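Local coordinates for putative lipoprotein (Bacteroides thetaiotaomicron, PDB 4Q1Z) that is of unknown function but, as a putative lipoprotein of the DUF4876 family, is probably anchored to a membrane through a lipid, at residues V64-T69 against I98-L103; T69-D72 against N76-Y79. All coordinates share one frame; numbering follows the deposited sequence.

Both interactions lie in the N-terminal part of this two-domain protein, within one mixed sheet where strands 60-72, 77-89 and 95-105 stand side by side and follow each other in the chain. Interaction 1 joins the two outer members of that trio across the middle one; interaction 2 joins the first two where they turn into each other. Strand 60-72 serves both, and T69 ends one segment and begins the next. Their centres are about 11 Å apart. S67 and Y79 are joined through their hydroxyls, and the L103 backbone N probably bonds to Y79 O, so the two contacts are linked directly through Y79 of the middle strand.

Interaction 1. Residues V64-T69 against I98-L103; sequences VTVSGT and IEVQGL
V64 and V66 meet I98 and V100 through branched aliphatic side chains alone, so no ring or amide presents a face or an edge to this contact; the flat groups of these segments, the E99 carboxylate and the Q101 amide, take no part in it and are joined by a weak hydrogen bond, Q101 NE2 to E99 OE2. The fold is a curled mixed sheet. Strands 60-72 and 95-105 are not neighbours in it: strand 77-89 runs between them, antiparallel to both, and the two therefore point in similar directions, 31° apart. V66 CA and V100 CA are nevertheless only 7.1 Å from each other, short for strands two places apart, which shows how sharply the sheet bends here. The bend brings side chains together over G82 of the intervening strand, a glycine whose backbone pairs with V66, while I80 and S84 of the same strand touch V100 and I98.

V66 forks between two partners. With CG1 anti to the backbone N (chi1 -178°), that methyl reaches V100 CG2 at 3.8 Å, the two side chains crossing at about a right angle. The other branch, V66 CG2, meets I98 CG2, also at 3.8 Å. All four residues are buried, and the apolar layer continues past them: L17 of strand 11-19 touches V66 and I98, I19 touches V100, and L30 and V32 of strand 24-35 lie against V66 and V64. The contact thus belongs to the hydrophobic interior on the concave side of the sheet. I98 meets V66 mainly with CG2 and reaches V64 with CD1. Its CG1 sits beside the backbone N, off a staggered position (chi1 -28°), and from there the terminal methyl CD1 comes to 4.0 Å from V64 CG1.

Interaction 2. Residues T69-D72 against N76-Y79; sequences TAID and NEYY
Strands 69-72 and 77-79 run antiparallel, their axes 4.7 Å apart at the closest, with A70 and Y78 as a hydrogen-bonded pair (A70 N to Y78 O 3.0 Å, Y78 N to A70 O 2.8 Å) flanked by the non-hydrogen-bonded pairs T69-Y79 and I71-E77. A further bond, D72 N to N76 O, carries the ladder to the turn. On the face of T69, I71, E77 and Y79, T69 CG2 lies diagonally against E77 CG at 3.6 Å. D72 holds the turn end. Its CG stands between the backbone N and the carbonyl carbon (chi1 76°), which brings the carboxylate to the edge of the Y78 ring and beside N76. OD1 takes the N76 backbone N-H at 3.0 Å, from above the carboxylate plane, and that of E74 in the loop. OD2 is gripped by two donors: N76 ND2 at 3.2 Å, nearly straight (173°) and on the syn side, and Y78 OH at 2.9 Å, well out of plane. An alanine here would probably leave Y78 OH and the N76 backbone N-H without this acceptor, holding the turn less firmly. This is a beta hairpin whose first strand ends in an aspartate that binds the backbone of its own connecting loop.

Interaction 1. Residues V64-T69 against I98-L103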
ATOM      1  N   VAL A  64      27.304  16.970   8.063  1.00 90.28           N
ATOM      2  CA  VAL A  64      27.350  15.705   7.333  1.00 87.68           C
ATOM      3  C   VAL A  64      26.030  14.957   7.510  1.00 87.55           C
ATOM      4  O   VAL A  64      25.572  14.775   8.637  1.00 86.85           O
ATOM      5  CB  VAL A  64      28.574  14.867   7.786  1.00 91.49           C
ATOM      6  CG1 VAL A  64      28.743  13.617   6.930  1.00 90.37           C
ATOM      7  CG2 VAL A  64      29.845  15.710   7.764  1.00 92.95           C
ATOM      8  N   THR A  65      25.409  14.552   6.384  1.00 80.63           N
ATOM      9  CA  THR A  65      24.126  13.835   6.379  1.00 76.68           C
ATOM     10  C   THR A  65      24.230  12.533   5.583  1.00 73.85           C
ATOM     11  O   THR A  65      24.865  12.492   4.521  1.00 73.65           O
ATOM     12  CB  THR A  65      22.999  14.722   5.833  1.00 85.77           C
ATOM     13  OG1 THR A  65      23.481  15.412   4.686  1.00 94.64           O
ATOM     14  CG2 THR A  65      22.522  15.746   6.838  1.00 83.53           C
ATOM     15  N   VAL A  66      23.609  11.470   6.130  1.00 64.59           N
ATOM     16  CA  VAL A  66      23.533  10.119   5.570  1.00 62.01           C
ATOM     17  C   VAL A  66      22.080   9.822   5.260  1.00 63.59           C
ATOM     18  O   VAL A  66      21.223  10.102   6.090  1.00 61.70           O
ATOM     19  CB  VAL A  66      24.145   9.040   6.511  1.00 64.93           C
ATOM     20  CG1 VAL A  66      24.100   7.647   5.878  1.00 63.68           C
ATOM     21  CG2 VAL A  66      25.566   9.397   6.929  1.00 65.86           C
ATOM     22  N   SER A  67      21.796   9.314   4.044  1.00 61.06           N
ATOM     23  CA  SER A  67      20.453   8.950   3.579  1.00 59.80           C
ATOM     24  C   SER A  67      20.521   7.899   2.471  1.00 62.01           C
ATOM     25  O   SER A  67      21.361   7.969   1.569  1.00 62.57           O
ATOM     26  CB  SER A  67      19.682  10.174   3.094  1.00 64.87           C
ATOM     27  OG  SER A  67      18.339   9.843   2.777  1.00 75.97           O
ATOM     28  N   GLY A  68      19.618   6.939   2.557  1.00 55.86           N
ATOM     29  CA  GLY A  68      19.532   5.828   1.625  1.00 54.38           C
ATOM     30  C   GLY A  68      18.625   4.748   2.148  1.00 57.28           C
ATOM     31  O   GLY A  68      17.854   4.980   3.088  1.00 55.66           O
ATOM     32  N   THR A  69      18.737   3.554   1.557  1.00 56.90           N
ATOM     33  CA  THR A  69      17.882   2.410   1.877  1.00 57.45           C
ATOM     34  C   THR A  69      18.712   1.159   2.170  1.00 65.43           C
ATOM     35  O   THR A  69      19.675   0.861   1.466  1.00 67.50           O
ATOM     36  CB  THR A  69      16.841   2.192   0.727  1.00 62.64           C
ATOM     37  OG1 THR A  69      15.857   3.215   0.828  1.00 64.29           O
ATOM     38  CG2 THR A  69      16.111   0.851   0.793  1.00 57.25           C
ATOM     39  N   ILE A  98      29.030   8.476  12.344  1.00 75.15           N
ATOM     40  CA  ILE A  98      27.623   8.850  12.164  1.00 72.55           C
ATOM     41  C   ILE A  98      26.747   7.714  12.599  1.00 71.03           C
ATOM     42  O   ILE A  98      26.890   6.601  12.104  1.00 69.45           O
ATOM     43  CB  ILE A  98      27.238   9.254  10.700  1.00 75.84           C
ATOM     44  CG1 ILE A  98      28.400   9.852   9.843  1.00 78.18           C
ATOM     45  CG2 ILE A  98      25.940  10.067  10.657  1.00 75.67           C
ATOM     46  CD1 ILE A  98      28.777  11.261  10.119  1.00 87.53           C
ATOM     47  N   GLU A  99      25.803   7.998  13.481  1.00 65.70           N
ATOM     48  CA  GLU A  99      24.805   7.022  13.896  1.00 62.78           C
ATOM     49  C   GLU A  99      23.688   7.064  12.888  1.00 61.15           C
ATOM     50  O   GLU A  99      23.110   8.123  12.667  1.00 59.11           O
ATOM     51  CB  GLU A  99      24.305   7.358  15.288  1.00 64.54           C
ATOM     52  CG  GLU A  99      23.509   6.253  15.941  1.00 72.30           C
ATOM     53  CD  GLU A  99      23.106   6.678  17.329  1.00 88.67           C
ATOM     54  OE1 GLU A  99      23.994   7.097  18.112  1.00 76.88           O
ATOM     55  OE2 GLU A  99      21.884   6.677  17.597  1.00 80.64           O
ATOM     56  N   VAL A 100      23.422   5.928  12.233  1.00 56.36           N
ATOM     57  CA  VAL A 100      22.433   5.813  11.158  1.00 53.74           C
ATOM     58  C   VAL A 100      21.291   4.913  11.632  1.00 59.22           C
ATOM     59  O   VAL A 100      21.490   3.716  11.842  1.00 59.75           O
ATOM     60  CB  VAL A 100      23.093   5.304   9.836  1.00 55.52           C
ATOM     61  CG1 VAL A 100      22.054   5.121   8.728  1.00 54.13           C
ATOM     62  CG2 VAL A 100      24.202   6.245   9.380  1.00 56.00           C
ATOM     63  N   GLN A 101      20.097   5.486  11.809  1.00 56.09           N
ATOM     64  CA  GLN A 101      18.949   4.716  12.282  1.00 55.48           C
ATOM     65  C   GLN A 101      18.024   4.396  11.123  1.00 57.89           C
ATOM     66  O   GLN A 101      18.021   5.108  10.124  1.00 58.40           O
ATOM     67  CB  GLN A 101      18.223   5.451  13.412  1.00 57.58           C
ATOM     68  CG  GLN A 101      19.136   5.692  14.647  1.00 83.65           C
ATOM     69  CD  GLN A 101      18.516   5.301  15.980  1.00103.92           C
ATOM     70  OE1 GLN A 101      17.636   4.417  16.072  1.00101.41           O
ATOM     71  NE2 GLN A 101      18.987   5.940  17.054  1.00 84.29           N
ATOM     72  N   GLY A 102      17.319   3.283  11.223  1.00 54.05           N
ATOM     73  CA  GLY A 102      16.419   2.825  10.172  1.00 53.71           C
ATOM     74  C   GLY A 102      14.933   2.829  10.491  1.00 57.30           C
ATOM     75  O   GLY A 102      14.512   2.647  11.639  1.00 55.76           O
ATOM     76  N   LEU A 103      14.130   3.018   9.446  1.00 55.01           N
ATOM     77  CA  LEU A 103      12.671   3.028   9.504  1.00 52.99           C
ATOM     78  C   LEU A 103      12.151   1.875   8.653  1.00 54.84           C
ATOM     79  O   LEU A 103      12.384   1.906   7.457  1.00 52.87           O
ATOM     80  CB  LEU A 103      12.157   4.399   8.980  1.00 52.96           C
ATOM     81  CG  LEU A 103      10.626   4.526   8.671  1.00 56.13           C
ATOM     82  CD1 LEU A 103       9.778   4.371   9.932  1.00 54.27           C
ATOM     83  CD2 LEU A 103      10.316   5.840   7.993  1.00 57.58           C
TER

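Interaction 2. Residues T69-D72 against N76-Y79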
ATOM      1  N   THR A  69      18.737   3.554   1.557  1.00 56.90           N
ATOM      2  CA  THR A  69      17.882   2.410   1.877  1.00 57.45           C
ATOM      3  C   THR A  69      18.712   1.159   2.170  1.00 65.43           C
ATOM      4  O   THR A  69      19.675   0.861   1.466  1.00 67.50           O
ATOM      5  CB  THR A  69      16.841   2.192   0.727  1.00 62.64           C
ATOM      6  OG1 THR A  69      15.857   3.215   0.828  1.00 64.29           O
ATOM      7  CG2 THR A  69      16.111   0.851   0.793  1.00 57.25           C
ATOM      8  N   ALA A  70      18.308   0.424   3.214  1.00 62.47           N
ATOM      9  CA  ALA A  70      18.892  -0.855   3.570  1.00 62.63           C
ATOM     10  C   ALA A  70      17.831  -1.929   3.416  1.00 67.57           C
ATOM     11  O   ALA A  70      16.667  -1.700   3.752  1.00 66.19           O
ATOM     12  CB  ALA A  70      19.430  -0.822   4.985  1.00 63.50           C
ATOM     13  N   ILE A  71      18.215  -3.068   2.837  1.00 65.97           N
ATOM     14  CA  ILE A  71      17.348  -4.234   2.670  1.00 65.51           C
ATOM     15  C   ILE A  71      17.962  -5.334   3.531  1.00 70.05           C
ATOM     16  O   ILE A  71      19.157  -5.585   3.399  1.00 70.97           O
ATOM     17  CB  ILE A  71      17.153  -4.638   1.176  1.00 69.11           C
ATOM     18  CG1 ILE A  71      16.343  -3.570   0.415  1.00 69.38           C
ATOM     19  CG2 ILE A  71      16.436  -5.995   1.052  1.00 69.58           C
ATOM     20  CD1 ILE A  71      17.163  -2.547  -0.289  1.00 82.36           C
ATOM     21  N   ASP A  72      17.192  -5.934   4.456  1.00 65.77           N
ATOM     22  CA  ASP A  72      17.759  -6.969   5.315  1.00 66.48           C
ATOM     23  C   ASP A  72      17.658  -8.354   4.635  1.00 73.29           C
ATOM     24  O   ASP A  72      17.200  -8.448   3.489  1.00 73.08           O
ATOM     25  CB  ASP A  72      17.198  -6.939   6.762  1.00 67.48           C
ATOM     26  CG  ASP A  72      15.809  -7.472   7.098  1.00 75.34           C
ATOM     27  OD1 ASP A  72      15.121  -7.978   6.188  1.00 73.11           O
ATOM     28  OD2 ASP A  72      15.425  -7.407   8.289  1.00 84.09           O
ATOM     29  N   ASN A  76      13.293  -7.089   4.021  1.00 64.79           N
ATOM     30  CA  ASN A  76      12.578  -5.981   4.659  1.00 62.21           C
ATOM     31  C   ASN A  76      13.265  -4.706   4.223  1.00 63.63           C
ATOM     32  O   ASN A  76      14.487  -4.659   4.185  1.00 64.74           O
ATOM     33  CB  ASN A  76      12.531  -6.083   6.179  1.00 62.78           C
ATOM     34  CG  ASN A  76      11.768  -7.257   6.687  1.00 82.86           C
ATOM     35  OD1 ASN A  76      10.617  -7.509   6.300  1.00 78.33           O
ATOM     36  ND2 ASN A  76      12.408  -8.007   7.558  1.00 73.91           N
ATOM     37  N   GLU A  77      12.504  -3.701   3.842  1.00 58.14           N
ATOM     38  CA  GLU A  77      13.072  -2.457   3.374  1.00 57.93           C
ATOM     39  C   GLU A  77      13.062  -1.440   4.484  1.00 60.97           C
ATOM     40  O   GLU A  77      12.095  -1.366   5.249  1.00 61.90           O
ATOM     41  CB  GLU A  77      12.316  -1.947   2.160  1.00 59.16           C
ATOM     42  CG  GLU A  77      13.064  -0.875   1.391  1.00 71.67           C
ATOM     43  CD  GLU A  77      12.224  -0.047   0.442  1.00 81.86           C
ATOM     44  OE1 GLU A  77      11.335  -0.627  -0.222  1.00 77.04           O
ATOM     45  OE2 GLU A  77      12.454   1.183   0.368  1.00 64.72           O
ATOM     46  N   TYR A  78      14.163  -0.676   4.589  1.00 55.08           N
ATOM     47  CA  TYR A  78      14.350   0.360   5.586  1.00 53.93           C
ATOM     48  C   TYR A  78      14.829   1.647   4.965  1.00 59.54           C
ATOM     49  O   TYR A  78      15.768   1.636   4.174  1.00 61.90           O
ATOM     50  CB  TYR A  78      15.381  -0.064   6.669  1.00 54.76           C
ATOM     51  CG  TYR A  78      15.072  -1.359   7.387  1.00 55.14           C
ATOM     52  CD1 TYR A  78      15.388  -2.588   6.815  1.00 56.50           C
ATOM     53  CD2 TYR A  78      14.524  -1.355   8.667  1.00 55.86           C
ATOM     54  CE1 TYR A  78      15.120  -3.783   7.477  1.00 55.86           C
ATOM     55  CE2 TYR A  78      14.265  -2.544   9.346  1.00 56.69           C
ATOM     56  CZ  TYR A  78      14.559  -3.757   8.742  1.00 66.81           C
ATOM     57  OH  TYR A  78      14.289  -4.941   9.384  1.00 75.79           O
ATOM     58  N   TYR A  79      14.236   2.767   5.369  1.00 55.31           N
ATOM     59  CA  TYR A  79      14.728   4.080   5.001  1.00 55.20           C
ATOM     60  C   TYR A  79      15.685   4.463   6.127  1.00 59.83           C
ATOM     61  O   TYR A  79      15.294   4.523   7.305  1.00 58.16           O
ATOM     62  CB  TYR A  79      13.597   5.100   4.769  1.00 55.81           C
ATOM     63  CG  TYR A  79      14.133   6.475   4.430  1.00 58.13           C
ATOM     64  CD1 TYR A  79      14.918   6.683   3.296  1.00 59.93           C
ATOM     65  CD2 TYR A  79      13.910   7.557   5.275  1.00 59.50           C
ATOM     66  CE1 TYR A  79      15.441   7.940   3.000  1.00 61.39           C
ATOM     67  CE2 TYR A  79      14.429   8.818   4.987  1.00 61.26           C
ATOM     68  CZ  TYR A  79      15.208   9.000   3.861  1.00 70.03           C
ATOM     69  OH  TYR A  79      15.721  10.244   3.609  1.00 78.38           O
TER